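LP04448p (Drosophila melanogaster, PDB 2QK2) probably binds tubulin through its TOG domains and acts at microtubule plus ends as a member of the XMAP215/Dis1 family. Local coordinates at residues 117-122 with 150-155; 124-129 with 158-163; 183-186 with 192-195. All coordinates share one frame; numbering follows the deposited sequence.

Contact 1 (117-122 with 150-155); sequences ALREAI and KSETAL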
# COMPACT_ATOMS: atom_id res chain seq x y z
N ALA A 117 5.92 -7.92 -0.63
CA ALA A 117 6.67 -6.77 -0.14
C ALA A 117 6.00 -5.46 -0.55
O ALA A 117 5.93 -4.52 0.24
CB ALA A 117 8.11 -6.82 -0.67
N LEU A 118 5.49 -5.40 -1.78
CA LEU A 118 4.82 -4.19 -2.25
C LEU A 118 3.55 -3.93 -1.44
O LEU A 118 3.28 -2.79 -1.06
CB LEU A 118 4.45 -4.31 -3.74
CG LEU A 118 5.59 -4.30 -4.75
CD1 LEU A 118 5.03 -4.45 -6.16
CD2 LEU A 118 6.37 -3.00 -4.63
N ARG A 119 2.79 -4.99 -1.17
CA ARG A 119 1.57 -4.84 -0.38
C ARG A 119 1.92 -4.31 1.01
O ARG A 119 1.29 -3.38 1.50
CB ARG A 119 0.85 -6.19 -0.23
CG ARG A 119 0.17 -6.69 -1.49
CD ARG A 119 -0.55 -8.01 -1.23
NE ARG A 119 -1.18 -8.54 -2.43
CZ ARG A 119 -1.74 -9.74 -2.52
NH1 ARG A 119 -1.74 -10.55 -1.46
NH2 ARG A 119 -2.27 -10.16 -3.66
N GLU A 120 2.92 -4.91 1.64
CA GLU A 120 3.33 -4.47 2.97
C GLU A 120 3.71 -2.99 2.95
O GLU A 120 3.32 -2.23 3.83
CB GLU A 120 4.53 -5.28 3.46
CG GLU A 120 4.19 -6.67 3.91
CD GLU A 120 5.41 -7.41 4.42
OE1 GLU A 120 6.13 -6.85 5.27
OE2 GLU A 120 5.65 -8.55 3.97
N ALA A 121 4.46 -2.60 1.93
CA ALA A 121 4.90 -1.22 1.81
C ALA A 121 3.74 -0.25 1.61
O ALA A 121 3.62 0.72 2.36
CB ALA A 121 5.90 -1.08 0.65
N ILE A 122 2.89 -0.50 0.62
CA ILE A 122 1.79 0.42 0.40
C ILE A 122 0.81 0.44 1.57
O ILE A 122 0.22 1.48 1.87
CB ILE A 122 1.07 0.14 -0.95
CG1 ILE A 122 0.24 1.37 -1.34
CG2 ILE A 122 0.17 -1.09 -0.85
CD1 ILE A 122 -0.25 1.35 -2.76
N LYS A 150 -4.58 -3.44 -11.84
CA LYS A 150 -5.98 -3.21 -11.50
C LYS A 150 -6.39 -4.05 -10.30
O LYS A 150 -7.02 -3.56 -9.37
CB LYS A 150 -6.91 -3.56 -12.67
CG LYS A 150 -6.79 -2.70 -13.91
CD LYS A 150 -8.05 -2.86 -14.74
CE LYS A 150 -7.93 -2.27 -16.13
NZ LYS A 150 -7.14 -3.19 -16.99
N SER A 151 -6.05 -5.33 -10.35
CA SER A 151 -6.40 -6.25 -9.28
C SER A 151 -5.77 -5.85 -7.94
O SER A 151 -6.47 -5.74 -6.93
CB SER A 151 -5.97 -7.67 -9.64
OG SER A 151 -6.22 -8.55 -8.55
N GLU A 152 -4.46 -5.65 -7.94
CA GLU A 152 -3.76 -5.29 -6.70
C GLU A 152 -4.21 -3.93 -6.18
O GLU A 152 -4.18 -3.68 -4.98
CB GLU A 152 -2.25 -5.30 -6.91
CG GLU A 152 -1.63 -6.71 -7.09
CD GLU A 152 -1.81 -7.61 -5.86
OE1 GLU A 152 -1.70 -7.10 -4.72
OE2 GLU A 152 -2.04 -8.82 -6.05
N THR A 153 -4.63 -3.04 -7.08
CA THR A 153 -5.09 -1.74 -6.66
C THR A 153 -6.42 -1.94 -5.92
O THR A 153 -6.64 -1.36 -4.85
CB THR A 153 -5.31 -0.78 -7.85
OG1 THR A 153 -4.07 -0.55 -8.52
CG2 THR A 153 -5.85 0.56 -7.37
N ALA A 154 -7.29 -2.78 -6.47
CA ALA A 154 -8.58 -3.04 -5.84
C ALA A 154 -8.38 -3.73 -4.49
O ALA A 154 -9.09 -3.44 -3.54
CB ALA A 154 -9.46 -3.92 -6.75
N LEU A 155 -7.43 -4.66 -4.43
CA LEU A 155 -7.16 -5.36 -3.18
C LEU A 155 -6.56 -4.40 -2.15
O LEU A 155 -6.81 -4.51 -0.95
CB LEU A 155 -6.20 -6.53 -3.43
CG LEU A 155 -6.79 -7.69 -4.25
CD1 LEU A 155 -5.71 -8.73 -4.52
CD2 LEU A 155 -7.96 -8.32 -3.48
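Arg119 and Glu152 mark the closest approach of the two backbones, yet their CA atoms are still 8.3 Å apart, a spacing bridged here by side chains, mainly those of Arg119 and Glu152. The meeting is a two-pronged salt bridge. Arg119 presents the side of its guanidinium that carries NE and one terminal nitrogen: NE donates to Glu152 OE1 at 2.8 Å, and NH2 of Arg119 donates to Glu152 OE2 at 2.7 Å. Both bonds are nearly straight, the first with an N-H...O angle of 164°. The carboxylate is met on the syn side of each oxygen, and its plane is turned only 20° from that of the guanidinium, so the two groups meet edge to edge and almost coplanar. An extended chain from CG to NE carries the arginine across the gap, whereas Glu152 bends at CB-CG (chi2 -63°), and the two side chains cross at about a right angle. Such side-by-side helices, about 30 residues apart in the chain, suit the HEAT-repeat architecture of a TOG domain, and this pair bridges them near the surface. Leu155 adds an apolar contact, its CD1 lying 3.8 Å from Arg119 NH2 and obliquely to the guanidinium. The same leucine packs onto Ser195 and Glu198 of helix 190-207, while the Glu152 side chain rests on Phe107. Shortening Arg119 to an alanine removes both donors, and the Glu152 carboxylate would probably lose its paired charge and be less fixed in its rotation, with Leu155 CD1 stripped of its neighbour across the gap. Deeper between the helices, Ile122 points toward helix 147-161 and reaches Phe156 and Arg159 there.

Contact 2 (124-129 with 158-163); sequences AIYAST and ARALTR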
# COMPACT_ATOMS: atom_id res chain seq x y z
N ALA A 124 1.58 -0.04 4.85
CA ALA A 124 2.20 0.71 5.94
C ALA A 124 2.14 2.20 5.61
O ALA A 124 1.90 3.03 6.49
CB ALA A 124 3.65 0.26 6.13
N ILE A 125 2.34 2.54 4.35
CA ILE A 125 2.30 3.93 3.92
C ILE A 125 0.90 4.51 4.03
O ILE A 125 0.72 5.67 4.41
CB ILE A 125 2.84 4.06 2.48
CG1 ILE A 125 4.33 3.70 2.47
CG2 ILE A 125 2.61 5.48 1.96
CD1 ILE A 125 4.99 3.84 1.12
N TYR A 126 -0.11 3.70 3.72
CA TYR A 126 -1.50 4.15 3.80
C TYR A 126 -1.83 4.66 5.20
O TYR A 126 -2.54 5.65 5.36
CB TYR A 126 -2.46 3.02 3.44
CG TYR A 126 -3.91 3.42 3.61
CD1 TYR A 126 -4.49 4.37 2.77
CD2 TYR A 126 -4.69 2.88 4.63
CE1 TYR A 126 -5.80 4.80 2.95
CE2 TYR A 126 -6.02 3.30 4.82
CZ TYR A 126 -6.56 4.26 3.98
OH TYR A 126 -7.85 4.71 4.17
N ALA A 127 -1.32 3.97 6.21
CA ALA A 127 -1.55 4.32 7.60
C ALA A 127 -1.16 5.76 7.93
O ALA A 127 -1.68 6.35 8.88
CB ALA A 127 -0.79 3.35 8.51
N SER A 128 -0.25 6.33 7.14
CA SER A 128 0.22 7.70 7.37
C SER A 128 -0.54 8.72 6.53
O SER A 128 -0.29 9.91 6.64
CB SER A 128 1.71 7.81 7.04
OG SER A 128 1.91 7.83 5.63
N THR A 129 -1.46 8.26 5.70
CA THR A 129 -2.20 9.18 4.84
C THR A 129 -3.68 8.78 4.81
O THR A 129 -4.20 8.27 5.80
CB THR A 129 -1.55 9.20 3.43
OG1 THR A 129 -2.22 10.15 2.59
CG2 THR A 129 -1.60 7.82 2.79
N ALA A 158 -9.38 -2.64 -0.59
CA ALA A 158 -10.07 -3.52 0.34
C ALA A 158 -9.35 -3.55 1.69
O ALA A 158 -9.97 -3.35 2.74
CB ALA A 158 -10.16 -4.94 -0.23
N ARG A 159 -8.05 -3.81 1.67
CA ARG A 159 -7.29 -3.86 2.92
C ARG A 159 -7.30 -2.49 3.59
O ARG A 159 -7.47 -2.39 4.81
CB ARG A 159 -5.84 -4.30 2.65
CG ARG A 159 -5.71 -5.71 2.07
CD ARG A 159 -4.26 -6.21 2.13
NE ARG A 159 -3.33 -5.29 1.47
CZ ARG A 159 -3.12 -5.23 0.15
NH1 ARG A 159 -3.78 -6.03 -0.68
NH2 ARG A 159 -2.26 -4.34 -0.33
N ALA A 160 -7.17 -1.43 2.80
CA ALA A 160 -7.18 -0.07 3.35
C ALA A 160 -8.50 0.24 4.08
O ALA A 160 -8.50 0.78 5.20
CB ALA A 160 -6.97 0.95 2.23
N LEU A 161 -9.61 -0.12 3.45
CA LEU A 161 -10.93 0.13 4.02
C LEU A 161 -11.14 -0.52 5.39
O LEU A 161 -11.86 0.03 6.23
CB LEU A 161 -12.02 -0.32 3.04
CG LEU A 161 -12.15 0.56 1.78
CD1 LEU A 161 -13.10 -0.10 0.78
CD2 LEU A 161 -12.67 1.94 2.17
N THR A 162 -10.52 -1.67 5.62
CA THR A 162 -10.67 -2.35 6.91
C THR A 162 -10.01 -1.54 8.03
O THR A 162 -10.20 -1.83 9.21
CB THR A 162 -10.03 -3.75 6.91
OG1 THR A 162 -8.61 -3.62 6.75
CG2 THR A 162 -10.59 -4.61 5.79
N ARG A 163 -9.23 -0.53 7.66
CA ARG A 163 -8.55 0.31 8.65
C ARG A 163 -8.86 1.78 8.41
O ARG A 163 -8.02 2.65 8.64
CB ARG A 163 -7.04 0.09 8.57
CG ARG A 163 -6.61 -1.34 8.83
CD ARG A 163 -5.13 -1.52 8.57
NE ARG A 163 -4.75 -2.93 8.55
CZ ARG A 163 -4.71 -3.71 9.62
NH1 ARG A 163 -5.02 -3.22 10.82
NH2 ARG A 163 -4.37 -4.99 9.50
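Ala160 CB sits over one face of the Tyr126 ring, and at the ring's edge, near its plane, lies the backbone O of Arg163. The methyl carbon is 3.7 Å from the ring centroid and only 14° off the ring normal, which meets the geometry of a CH-pi contact. It is displaced a little toward the rim, so that CE2 of Tyr126 is the ring atom nearest to Ala160 CB, at 3.6 Å. The edge neighbour is more distant, with Arg163 O 4.4 Å from Tyr126 CE2. CE2 also lies 3.6 Å from Ala160 O, which places the ring against backbone as well as methyl. Tyr126 reaches this position because its CG stands anti to the backbone N (chi1 176°), directing the ring across to helix 147-161. With alanine as the partner, the CA atoms of Tyr126 and Ala160 can come within 7.1 Å. The tyrosine hydroxyl is hydrogen-bonded to Thr164 OG1, which also bonds to Ala160 O.

Both segments take in the C-terminal region of a helix and the residues that follow, in helices packed side by side in the HEAT-repeat solenoid, and each folds a hydroxyl back onto its own backbone. Ser128 OG donates to Ile125 O at 2.8 Å, in the carbonyl plane and on a lone pair, and Ser128 N gives the same oxygen a second bond. A type I turn runs from Tyr126 to Thr129. In the other segment Thr162 OG1 donates to Arg159 O at 2.6 Å, from a position tilted out of the carbonyl plane. No hydrogen bond joins the two segments directly, which is consistent with a contact held mainly by CH-pi and van der Waals packing, with the polar end of the ring bonded to Thr164.

Contact 3 (183-186 with 192-195); sequences KTLN and VRDS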
# COMPACT_ATOMS: atom_id res chain seq x y z
N LYS A 183 -16.53 -0.38 -12.44
CA LYS A 183 -15.97 -0.44 -13.78
C LYS A 183 -15.02 -1.64 -13.90
O LYS A 183 -15.12 -2.43 -14.84
CB LYS A 183 -15.23 0.86 -14.08
CG LYS A 183 -15.03 1.16 -15.55
CD LYS A 183 -14.60 2.60 -15.73
CE LYS A 183 -15.63 3.54 -15.11
NZ LYS A 183 -15.12 4.94 -14.94
N THR A 184 -14.11 -1.81 -12.94
CA THR A 184 -13.19 -2.93 -13.00
C THR A 184 -13.93 -4.23 -12.67
O THR A 184 -13.50 -5.32 -13.08
CB THR A 184 -11.97 -2.74 -12.05
OG1 THR A 184 -12.42 -2.46 -10.72
CG2 THR A 184 -11.10 -1.59 -12.54
N LEU A 185 -15.03 -4.12 -11.94
CA LEU A 185 -15.82 -5.30 -11.59
C LEU A 185 -16.39 -5.92 -12.86
O LEU A 185 -16.54 -7.14 -12.96
CB LEU A 185 -16.98 -4.91 -10.67
CG LEU A 185 -18.00 -6.00 -10.32
CD1 LEU A 185 -17.35 -7.06 -9.43
CD2 LEU A 185 -19.20 -5.37 -9.62
N ASN A 186 -16.69 -5.07 -13.84
CA ASN A 186 -17.25 -5.53 -15.10
C ASN A 186 -16.17 -5.83 -16.14
O ASN A 186 -16.48 -6.06 -17.30
CB ASN A 186 -18.23 -4.50 -15.65
CG ASN A 186 -19.42 -4.28 -14.73
OD1 ASN A 186 -19.96 -5.23 -14.16
ND2 ASN A 186 -19.83 -3.03 -14.58
N VAL A 192 -9.35 -9.57 -11.63
CA VAL A 192 -9.69 -8.16 -11.44
C VAL A 192 -11.11 -8.06 -10.90
O VAL A 192 -11.39 -7.27 -9.99
CB VAL A 192 -9.57 -7.39 -12.77
CG1 VAL A 192 -10.05 -5.94 -12.60
CG2 VAL A 192 -8.11 -7.42 -13.24
N ARG A 193 -12.01 -8.86 -11.46
CA ARG A 193 -13.40 -8.87 -11.01
C ARG A 193 -13.50 -9.29 -9.55
O ARG A 193 -14.17 -8.63 -8.75
CB ARG A 193 -14.25 -9.80 -11.89
CG ARG A 193 -15.66 -10.04 -11.35
CD ARG A 193 -16.53 -10.83 -12.32
NE ARG A 193 -15.91 -12.08 -12.77
CZ ARG A 193 -15.51 -13.06 -11.96
NH1 ARG A 193 -15.65 -12.96 -10.64
NH2 ARG A 193 -14.96 -14.16 -12.47
N ASP A 194 -12.83 -10.38 -9.18
CA ASP A 194 -12.87 -10.85 -7.80
C ASP A 194 -12.32 -9.80 -6.84
O ASP A 194 -12.87 -9.58 -5.77
CB ASP A 194 -12.07 -12.14 -7.63
CG ASP A 194 -12.70 -13.33 -8.34
OD1 ASP A 194 -13.91 -13.28 -8.65
OD2 ASP A 194 -11.97 -14.32 -8.58
N SER A 195 -11.21 -9.18 -7.23
CA SER A 195 -10.59 -8.16 -6.39
C SER A 195 -11.53 -6.97 -6.23
O SER A 195 -11.67 -6.42 -5.14
CB SER A 195 -9.26 -7.72 -7.00
OG SER A 195 -8.34 -8.80 -7.03
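Leu185 and Arg193 bring the backbones closest, with their CA atoms 4.4 Å apart, and the contact between the two segments consists of van der Waals touches. The first kind sets side-chain carbons against backbone oxygens. Val192 CG1 lies 3.5 Å from Thr184 O, and Arg193 CG is 3.4 Å from Leu185 O, brought alongside that carbonyl by a first torsion that puts CG anti to the backbone N (chi1 171°). In return, Leu185 CD1 comes within 3.6 Å of Arg193 O. The second kind joins carbon to carbon: Thr184 CB meets Val192 CG1 at 3.8 Å, and Leu185 CD1 meets Arg193 CG at 3.9 Å, the two side chains crossing obliquely. Polar links reach just past the segments. Thr184 OG1 is hydrogen-bonded to Ser196 OG and to Leu181 O, while Val192 N bonds to Asp189 OD1 in the short connection. Beyond them, Leu185 extends onto Lys223 and Ile227 of helix 221-233. A helix ending at Leu185, a few linking residues and the start of helix 190-207 make a short turn between consecutive packed helices, as is common in HEAT-repeat solenoids such as a TOG domain.

In the fold
Contacts 1 and 2 join the same pair, helix 112-126 and helix 147-161, with centres 11 Å apart, and their chemistry changes along the interface. Contact 1 lies at the surface and relies on opposite charges; contact 2 is largely buried and relies on an aromatic face and a methyl. They touch where Arg119 CG packs on Arg159 NH2, 3.6 Å away. Contact 3, also buried, differs in being local: it closes a turn between consecutive helices, its centre about 19 Å from the centre of the chain. It is nevertheless tied to contact 1 by a probable hydrogen bond between Ser151 OG and Ser195 OG, while contacts 2 and 3 do not touch.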